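Local structure of endoglucanase (Clostridium thermocellum, 2E4T) at residues W284-R289 with Y360-G365; A309-P314 with H367-I372; F479-S484 with P505-C510. The protein cleaves internal beta-1,4-glucosidic bonds of cellulose and xyloglucan, this chain being the glycoside hydrolase family 44 part of a longer enzyme. All blocks are in the same frame, centred on the assembly; numbering follows the deposited sequence. Where two conformers were deposited one is given.

Interaction 1 of 3, residues W284-R289 with Y360-G365; sequences WYPEAR and YDYGGG
The ring of Tyr362 lies against Pro286 and reaches Trp284 with its hydroxyl. From CB, chi1 of -81° sets CG anti to the carbonyl carbon and brings the ring under Pro286 CG. All six ring atoms, CG to CZ, lie within 3.9 Å of Pro286 CG. That atom sits over the ring centre, 13° off the ring normal, in a CH-pi contact. Pro286 CG comes nearest to Tyr362 CZ, at 3.3 Å. Pro286 has two conformers, and this holds for one. At the tip, Tyr362 OH lies at the edge of the Trp284 indole, 3.3 Å from NE1. Water 1, at the same edge, accepts from Trp284 NE1 at 3.1 Å and is hydrogen-bonded to Tyr362 OH at 2.7 Å.

The two segments follow adjacent parallel strands, 279-284 and 354-360, of the TIM barrel. They form loops at the C-terminal ends of these strands, the side on which TIM-barrel enzymes carry their active sites. Tyr360 CA makes a CA-H...O contact of 3.2 Å with Trp284 O, a buried carbonyl oxygen with no hydrogen-bond partner in the model. One face of the Tyr285 ring lies over Tyr360 CA, and its CE1 packs on Asp361 CB at 3.8 Å. Tyr285 OH is hydrogen-bonded to Glu359 OE1. Asp361 forms an Asx turn: its OD1 accepts from Gly363 N at 2.8 Å, the N-H coming in 60° out of the carboxylate plane.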
loop_
_atom_site.group_PDB
_atom_site.type_symbol
_atom_site.label_atom_id
_atom_site.label_comp_id
_atom_site.label_asym_id
_atom_site.label_seq_id
_atom_site.Cartn_x
_atom_site.Cartn_y
_atom_site.Cartn_z
ATOM N N TRP A 284 6.670 -2.961 -2.147
ATOM C CA TRP A 284 7.691 -3.573 -1.314
ATOM C C TRP A 284 7.261 -5.013 -1.011
ATOM O O TRP A 284 6.485 -5.270 -0.093
ATOM C CB TRP A 284 7.915 -2.786 0.007
ATOM C CG TRP A 284 8.923 -3.353 0.915
ATOM C CD1 TRP A 284 8.689 -4.114 2.044
ATOM C CD2 TRP A 284 10.372 -3.205 0.836
ATOM N NE1 TRP A 284 9.908 -4.415 2.672
ATOM C CE2 TRP A 284 10.937 -3.860 1.966
ATOM C CE3 TRP A 284 11.230 -2.548 -0.037
ATOM C CZ2 TRP A 284 12.329 -3.878 2.206
ATOM C CZ3 TRP A 284 12.620 -2.575 0.225
ATOM C CH2 TRP A 284 13.121 -3.247 1.347
ATOM N N TYR A 285 7.784 -5.941 -1.822
ATOM C CA TYR A 285 7.653 -7.362 -1.536
ATOM C C TYR A 285 8.949 -7.757 -0.890
ATOM O O TYR A 285 10.012 -7.678 -1.514
ATOM C CB TYR A 285 7.390 -8.167 -2.805
ATOM C CG TYR A 285 6.015 -7.875 -3.377
ATOM C CD1 TYR A 285 4.897 -8.520 -2.886
ATOM C CD2 TYR A 285 5.848 -6.975 -4.422
ATOM C CE1 TYR A 285 3.640 -8.269 -3.424
ATOM C CE2 TYR A 285 4.621 -6.717 -4.979
ATOM C CZ TYR A 285 3.488 -7.392 -4.493
ATOM O OH TYR A 285 2.258 -7.267 -5.052
ATOM N N PRO A 286 8.940 -8.142 0.412
ATOM C CA PRO A 286 10.195 -8.422 1.102
ATOM C C PRO A 286 11.031 -9.437 0.344
ATOM O O PRO A 286 10.500 -10.475 -0.096
ATOM C CB PRO A 286 9.730 -8.973 2.463
ATOM C CG PRO A 286 8.442 -8.349 2.630
ATOM C CD PRO A 286 7.772 -8.255 1.303
ATOM N N GLU A 287 12.333 -9.167 0.295
ATOM C CA GLU A 287 13.305 -10.118 -0.202
ATOM C C GLU A 287 13.864 -11.005 0.933
ATOM O O GLU A 287 14.645 -11.943 0.672
ATOM C CB GLU A 287 14.441 -9.392 -0.942
ATOM C CG GLU A 287 14.004 -8.756 -2.242
ATOM C CD GLU A 287 14.040 -9.677 -3.458
ATOM O OE1 GLU A 287 14.111 -10.921 -3.326
ATOM O OE2 GLU A 287 14.040 -9.108 -4.592
ATOM N N ALA A 288 13.498 -10.712 2.162
ATOM C CA ALA A 288 13.986 -11.486 3.313
ATOM C C ALA A 288 13.812 -12.990 3.066
ATOM O O ALA A 288 12.749 -13.442 2.623
ATOM C CB ALA A 288 13.196 -11.089 4.550
ATOM N N ARG A 289 14.865 -13.726 3.446
ATOM C CA ARG A 289 14.867 -15.185 3.317
ATOM C C ARG A 289 15.038 -15.822 4.707
ATOM O O ARG A 289 15.667 -15.265 5.602
ATOM C CB ARG A 289 16.035 -15.633 2.434
ATOM C CG ARG A 289 15.944 -15.066 1.027
ATOM C CD ARG A 289 17.184 -15.351 0.174
ATOM N NE ARG A 289 17.782 -16.675 0.291
ATOM C CZ ARG A 289 17.356 -17.714 -0.437
ATOM N NH1 ARG A 289 16.350 -17.519 -1.317
ATOM N NH2 ARG A 289 17.926 -18.896 -0.256
ATOM N N TYR A 360 2.345 -4.887 -1.218
ATOM C CA TYR A 360 3.266 -5.592 -0.363
ATOM C C TYR A 360 2.570 -6.916 0.005
ATOM O O TYR A 360 1.330 -7.052 -0.093
ATOM C CB TYR A 360 3.618 -4.805 0.924
ATOM C CG TYR A 360 2.429 -4.583 1.851
ATOM C CD1 TYR A 360 2.175 -5.487 2.871
ATOM C CD2 TYR A 360 1.563 -3.521 1.679
ATOM C CE1 TYR A 360 1.089 -5.373 3.705
ATOM C CE2 TYR A 360 0.449 -3.361 2.522
ATOM C CZ TYR A 360 0.217 -4.299 3.513
ATOM O OH TYR A 360 -0.869 -4.228 4.348
ATOM N N ASP A 361 3.378 -7.880 0.473
ATOM C CA ASP A 361 2.885 -9.187 0.955
ATOM C C ASP A 361 4.051 -9.829 1.659
ATOM O O ASP A 361 5.085 -10.078 1.037
ATOM C CB ASP A 361 2.419 -10.022 -0.225
ATOM C CG ASP A 361 2.017 -11.454 0.147
ATOM O OD1 ASP A 361 1.805 -11.741 1.337
ATOM O OD2 ASP A 361 1.860 -12.289 -0.814
ATOM N N TYR A 362 3.882 -10.104 2.979
ATOM C CA TYR A 362 4.914 -10.765 3.764
ATOM C C TYR A 362 4.817 -12.301 3.706
ATOM O O TYR A 362 5.641 -12.986 4.341
ATOM C CB TYR A 362 4.920 -10.225 5.204
ATOM C CG TYR A 362 5.677 -8.922 5.287
ATOM C CD1 TYR A 362 5.195 -7.757 4.650
ATOM C CD2 TYR A 362 6.920 -8.862 5.910
ATOM C CE1 TYR A 362 5.954 -6.595 4.584
ATOM C CE2 TYR A 362 7.675 -7.708 5.884
ATOM C CZ TYR A 362 7.215 -6.586 5.186
ATOM O OH TYR A 362 7.930 -5.414 5.085
ATOM N N GLY A 363 3.876 -12.800 2.918
ATOM C CA GLY A 363 3.760 -14.241 2.763
ATOM C C GLY A 363 3.088 -14.888 3.953
ATOM O O GLY A 363 2.623 -14.258 4.905
ATOM N N GLY A 364 3.021 -16.245 3.882
ATOM C CA GLY A 364 2.445 -16.971 4.986
ATOM C C GLY A 364 1.026 -16.541 5.336
ATOM O O GLY A 364 0.630 -16.594 6.486
ATOM N N GLY A 365 0.239 -16.141 4.325
ATOM C CA GLY A 365 -1.012 -15.416 4.642
ATOM C C GLY A 365 -2.072 -16.292 5.273
ATOM O O GLY A 365 -3.016 -15.777 5.885
HETATM O O HOH W 1 10.549 -5.845 5.367
#

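Interaction 2 of 3, residues A309-P314 with H367-I372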
loop_
_atom_site.group_PDB
_atom_site.type_symbol
_atom_site.label_atom_id
_atom_site.label_comp_id
_atom_site.label_asym_id
_atom_site.label_seq_id
_atom_site.Cartn_x
_atom_site.Cartn_y
_atom_site.Cartn_z
ATOM N N ALA A 309 11.871 -16.133 9.989
ATOM C CA ALA A 309 12.371 -14.976 9.267
ATOM C C ALA A 309 11.211 -14.036 8.915
ATOM O O ALA A 309 11.390 -12.811 8.892
ATOM C CB ALA A 309 13.102 -15.410 7.996
ATOM N N ARG A 310 10.030 -14.591 8.593
ATOM C CA ARG A 310 8.867 -13.744 8.293
ATOM C C ARG A 310 8.524 -12.849 9.478
ATOM O O ARG A 310 8.178 -11.681 9.326
ATOM C CB ARG A 310 7.673 -14.622 7.878
ATOM C CG ARG A 310 6.454 -13.800 7.512
ATOM C CD ARG A 310 5.292 -14.646 7.009
ATOM N NE ARG A 310 5.666 -15.443 5.868
ATOM C CZ ARG A 310 5.949 -16.758 5.891
ATOM N NH1 ARG A 310 5.730 -17.495 7.003
ATOM N NH2 ARG A 310 6.455 -17.355 4.799
ATOM N N LEU A 311 8.597 -13.435 10.705
ATOM C CA LEU A 311 8.291 -12.660 11.896
ATOM C C LEU A 311 9.244 -11.492 12.097
ATOM O O LEU A 311 8.815 -10.455 12.635
ATOM C CB LEU A 311 8.320 -13.563 13.137
ATOM C CG LEU A 311 7.202 -14.593 13.211
ATOM C CD1 LEU A 311 7.504 -15.587 14.349
ATOM C CD2 LEU A 311 5.842 -13.945 13.400
ATOM N N GLN A 312 10.523 -11.642 11.725
ATOM C CA GLN A 312 11.492 -10.579 11.931
ATOM C C GLN A 312 11.551 -9.588 10.755
ATOM O O GLN A 312 12.013 -8.452 10.949
ATOM C CB GLN A 312 12.901 -11.148 12.174
ATOM C CG GLN A 312 12.958 -12.084 13.382
ATOM C CD GLN A 312 12.473 -11.435 14.666
ATOM O OE1 GLN A 312 12.629 -10.236 14.918
ATOM N NE2 GLN A 312 11.850 -12.241 15.521
ATOM N N ALA A 313 11.132 -10.014 9.543
ATOM C CA ALA A 313 11.314 -9.203 8.362
ATOM C C ALA A 313 10.727 -7.788 8.458
ATOM O O ALA A 313 11.309 -6.877 7.841
ATOM C CB ALA A 313 10.745 -9.937 7.144
ATOM N N PRO A 314 9.612 -7.563 9.154
ATOM C CA PRO A 314 9.110 -6.182 9.234
ATOM C C PRO A 314 10.174 -5.211 9.828
ATOM O O PRO A 314 10.082 -4.005 9.571
ATOM C CB PRO A 314 7.868 -6.290 10.129
ATOM C CG PRO A 314 7.382 -7.701 9.841
ATOM C CD PRO A 314 8.658 -8.519 9.771
ATOM N N HIS A 367 -1.084 -18.609 7.515
ATOM C CA HIS A 367 -0.321 -19.117 8.649
ATOM C C HIS A 367 -0.268 -18.039 9.726
ATOM O O HIS A 367 -0.223 -16.827 9.426
ATOM C CB HIS A 367 1.135 -19.446 8.203
ATOM C CG HIS A 367 1.951 -20.184 9.207
ATOM N ND1 HIS A 367 2.880 -19.572 10.049
ATOM C CD2 HIS A 367 1.974 -21.511 9.451
ATOM C CE1 HIS A 367 3.407 -20.535 10.793
ATOM N NE2 HIS A 367 2.891 -21.722 10.449
ATOM N N ILE A 368 -0.154 -18.460 10.989
ATOM C CA ILE A 368 -0.103 -17.491 12.082
ATOM C C ILE A 368 1.016 -16.462 11.838
ATOM O O ILE A 368 0.812 -15.262 12.175
ATOM C CB ILE A 368 0.087 -18.192 13.450
ATOM C CG1 ILE A 368 0.055 -17.200 14.614
ATOM C CG2 ILE A 368 1.375 -19.022 13.506
ATOM C CD1 ILE A 368 -1.173 -16.312 14.709
ATOM N N THR A 369 2.160 -16.860 11.300
ATOM C CA THR A 369 3.248 -15.888 11.133
ATOM C C THR A 369 2.922 -14.834 10.067
ATOM O O THR A 369 3.448 -13.701 10.161
ATOM C CB THR A 369 4.589 -16.560 10.870
ATOM O OG1 THR A 369 4.559 -17.312 9.624
ATOM C CG2 THR A 369 5.038 -17.400 12.021
ATOM N N GLY A 370 2.097 -15.159 9.071
ATOM C CA GLY A 370 1.652 -14.130 8.154
ATOM C C GLY A 370 0.739 -13.135 8.826
ATOM O O GLY A 370 0.741 -11.931 8.494
ATOM N N GLY A 371 -0.070 -13.582 9.798
ATOM C CA GLY A 371 -0.938 -12.667 10.543
ATOM C C GLY A 371 -0.167 -11.783 11.509
ATOM O O GLY A 371 -0.453 -10.573 11.624
ATOM N N ILE A 372 0.786 -12.362 12.232
ATOM C CA ILE A 372 1.602 -11.575 13.135
ATOM C C ILE A 372 2.451 -10.578 12.343
ATOM O O ILE A 372 2.520 -9.389 12.709
ATOM C CB ILE A 372 2.444 -12.473 14.059
ATOM C CG1 ILE A 372 1.499 -13.286 14.983
ATOM C CG2 ILE A 372 3.418 -11.610 14.859
ATOM C CD1 ILE A 372 2.227 -14.321 15.837
#
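Arg310 runs extended from its helix and then bends at chi3 (-57°), which turns its guanidinium toward Thr369. Thr369 places OG1 between its own backbone N and carbonyl carbon (chi1 63°), facing that group. The two side chains cross at about a right angle. Arg310 NH1 donates to Thr369 OG1 at 2.9 Å, with an angle of 147° at the hydrogen. The oxygen lies at the guanidinium edge, close to its plane. The same rotamer sends the Thr369 methyl to Leu311, where Thr369 CG2 meets Leu311 CG at 3.7 Å. One leucine branch, Leu311 CD2, rests on Ile372 CG2 at 3.7 Å.

This joins the C-terminal part of helix 304-312 to the first turns of helix 368-384. His367 is the N-cap of the second helix. His367 ND1 accepts from Thr369 N at 3.1 Å and shares a second hydrogen bond with Thr369 OG1 at 2.8 Å. The hydroxyl thus links the capping histidine to the arginine.

Arg310 also donates to Tyr362 O through NE, to Ile295 O through NH2 and to Asn307 OD1 through NH1. These acceptors are all uncharged, so the buried guanidinium is probably stabilised by their dipoles.

Interaction 3 of 3, residues F479-S484 with P505-C510; sequences FDRGSS and PALTAC
One face of the Phe479 ring takes the methyl of Ala509. The methyl sits off-centre, 3.7 Å from Ala509 CB to the ring centroid, and forms a CH-pi contact. The Arg481 guanidinium has Leu507 CD1 over one face, toward the rim, 3.8 Å from NH1. Two waters lie in plane at its edge. Water 3 accepts from Arg481 NE and from the backbone N of Arg481, and donates to Leu507 O at 2.8 Å. Water 4 accepts from Arg481 NH2 and donates to Ala506 O at 2.7 Å. The arginine therefore reaches the backbone of 505-510 through water, and its bend at chi3 (-67°) lays the end group along that loop. It also touches a crystal neighbour.

The backbones pair antiparallel. Phe479 and Ala509 form a hydrogen-bonded pair: Phe479 N donates to Ala509 O at 3.0 Å, and Ala509 N to Phe479 O at 3.1 Å. Asp480 to Ser483 form a type I turn. Asp480 OD1 accepts weak bonds from Gly482 N and Ser483 N inside this turn. Its OD2 forms a salt bridge with Arg489 and takes a bond from water 2.

On the other side of strand 508-514, Leu507 and Thr508 both face Asn452 in a G1 beta bulge. Helices 368-384 and 398-408 lie against this corner of the beta domain, with Ile368 touching Phe479, Arg481 and Leu507, Tyr399 and Ala402 packing on Phe479, and Leu406 on Ala509.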
loop_
_atom_site.group_PDB
_atom_site.type_symbol
_atom_site.label_atom_id
_atom_site.label_comp_id
_atom_site.label_asym_id
_atom_site.label_seq_id
_atom_site.Cartn_x
_atom_site.Cartn_y
_atom_site.Cartn_z
ATOM N N PHE A 479 -5.956 -13.218 18.105
ATOM C CA PHE A 479 -5.919 -14.407 17.256
ATOM C C PHE A 479 -4.598 -15.147 17.501
ATOM O O PHE A 479 -3.638 -14.632 18.085
ATOM C CB PHE A 479 -6.139 -14.094 15.757
ATOM C CG PHE A 479 -5.064 -13.242 15.105
ATOM C CD1 PHE A 479 -3.886 -13.809 14.627
ATOM C CD2 PHE A 479 -5.251 -11.863 14.929
ATOM C CE1 PHE A 479 -2.947 -13.045 13.970
ATOM C CE2 PHE A 479 -4.312 -11.101 14.257
ATOM C CZ PHE A 479 -3.154 -11.688 13.750
ATOM N N ASP A 480 -4.587 -16.431 17.080
ATOM C CA ASP A 480 -3.488 -17.317 17.441
ATOM C C ASP A 480 -3.556 -18.538 16.491
ATOM O O ASP A 480 -4.352 -18.544 15.544
ATOM C CB ASP A 480 -3.527 -17.692 18.928
ATOM C CG ASP A 480 -4.866 -18.277 19.315
ATOM O OD1 ASP A 480 -5.493 -19.012 18.488
ATOM O OD2 ASP A 480 -5.285 -18.028 20.480
ATOM N N ARG A 481 -2.753 -19.560 16.748
ATOM C CA ARG A 481 -2.765 -20.755 15.862
ATOM C C ARG A 481 -4.083 -21.482 15.910
ATOM O O ARG A 481 -4.412 -22.217 14.958
ATOM C CB ARG A 481 -1.613 -21.680 16.212
ATOM C CG ARG A 481 -0.339 -21.173 15.610
ATOM C CD ARG A 481 0.868 -21.900 16.075
ATOM N NE ARG A 481 1.122 -21.659 17.492
ATOM C CZ ARG A 481 2.155 -22.160 18.163
ATOM N NH1 ARG A 481 3.030 -22.963 17.522
ATOM N NH2 ARG A 481 2.294 -21.907 19.453
ATOM N N GLY A 482 -4.811 -21.386 16.999
ATOM C CA GLY A 482 -6.095 -22.084 17.071
ATOM C C GLY A 482 -7.104 -21.577 16.059
ATOM O O GLY A 482 -7.959 -22.346 15.559
ATOM N N SER A 483 -7.105 -20.274 15.767
ATOM C CA SER A 483 -8.025 -19.717 14.798
ATOM C C SER A 483 -7.553 -18.342 14.367
ATOM O O SER A 483 -7.100 -17.528 15.201
ATOM C CB SER A 483 -9.402 -19.571 15.432
ATOM O OG SER A 483 -10.348 -19.062 14.507
ATOM N N SER A 484 -7.768 -18.011 13.093
ATOM C CA SER A 484 -7.648 -16.639 12.620
ATOM C C SER A 484 -8.858 -15.787 12.964
ATOM O O SER A 484 -8.797 -14.564 12.773
ATOM C CB SER A 484 -7.352 -16.628 11.122
ATOM O OG SER A 484 -8.320 -17.355 10.382
ATOM N N PRO A 505 0.428 -16.497 25.258
ATOM C CA PRO A 505 1.004 -17.704 24.633
ATOM C C PRO A 505 1.891 -17.376 23.431
ATOM O O PRO A 505 1.848 -16.276 22.849
ATOM C CB PRO A 505 -0.220 -18.503 24.197
ATOM C CG PRO A 505 -1.326 -17.989 25.124
ATOM C CD PRO A 505 -1.037 -16.536 25.262
ATOM N N ALA A 506 2.716 -18.358 23.062
ATOM C CA ALA A 506 3.514 -18.291 21.865
ATOM C C ALA A 506 2.612 -17.879 20.671
ATOM O O ALA A 506 1.445 -18.257 20.576
ATOM C CB ALA A 506 4.109 -19.664 21.568
ATOM N N LEU A 507 3.231 -17.126 19.739
ATOM C CA LEU A 507 2.638 -16.814 18.436
ATOM C C LEU A 507 1.161 -16.391 18.581
ATOM O O LEU A 507 0.241 -16.987 18.037
ATOM C CB LEU A 507 2.758 -17.979 17.449
ATOM C CG LEU A 507 4.224 -18.371 17.163
ATOM C CD1 LEU A 507 4.244 -19.571 16.178
ATOM C CD2 LEU A 507 5.072 -17.209 16.654
ATOM N N THR A 508 0.986 -15.268 19.294
ATOM C CA THR A 508 -0.337 -14.689 19.504
ATOM C C THR A 508 -0.275 -13.187 19.228
ATOM O O THR A 508 0.728 -12.536 19.565
ATOM C CB THR A 508 -0.768 -14.941 20.959
ATOM O OG1 THR A 508 -0.920 -16.353 21.112
ATOM C CG2 THR A 508 -2.164 -14.338 21.331
ATOM N N ALA A 509 -1.351 -12.668 18.673
ATOM C CA ALA A 509 -1.522 -11.257 18.424
ATOM C C ALA A 509 -2.726 -10.768 19.193
ATOM O O ALA A 509 -3.824 -11.304 19.027
ATOM C CB ALA A 509 -1.742 -10.989 16.924
ATOM N N CYS A 510 -2.544 -9.735 20.035
ATOM C CA CYS A 510 -3.606 -9.225 20.854
ATOM C C CYS A 510 -3.817 -7.721 20.647
ATOM O O CYS A 510 -2.899 -6.985 20.295
ATOM C CB CYS A 510 -3.128 -9.271 22.391
ATOM S SG CYS A 510 -2.607 -10.862 23.007
HETATM O O HOH W 2 -3.352 -17.515 22.339
HETATM O O HOH W 3 -0.613 -19.599 18.616
HETATM O O HOH W 4 0.463 -20.648 21.244
#

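From the N terminus, the chain leaves barrel strand 279-284 and enters 284-289, the first half of interaction 1. It then forms helix 304-312; residues 309-314, from the C-terminal part of this helix onward, are the first half of interaction 2. Interaction 1 closes its loop at 360-365, after strand 354-360. Interaction 2 closes a few residues later at 367-372. Their segments alternate, so the two loops cross, and they touch where Arg310 meets the 360-365 turn. Interaction 3 follows in series and closes a shorter loop within the beta-sheet domain. It does not touch interaction 1. Interactions 2 and 3 touch through helix 368-384, which so connects barrel and sheet.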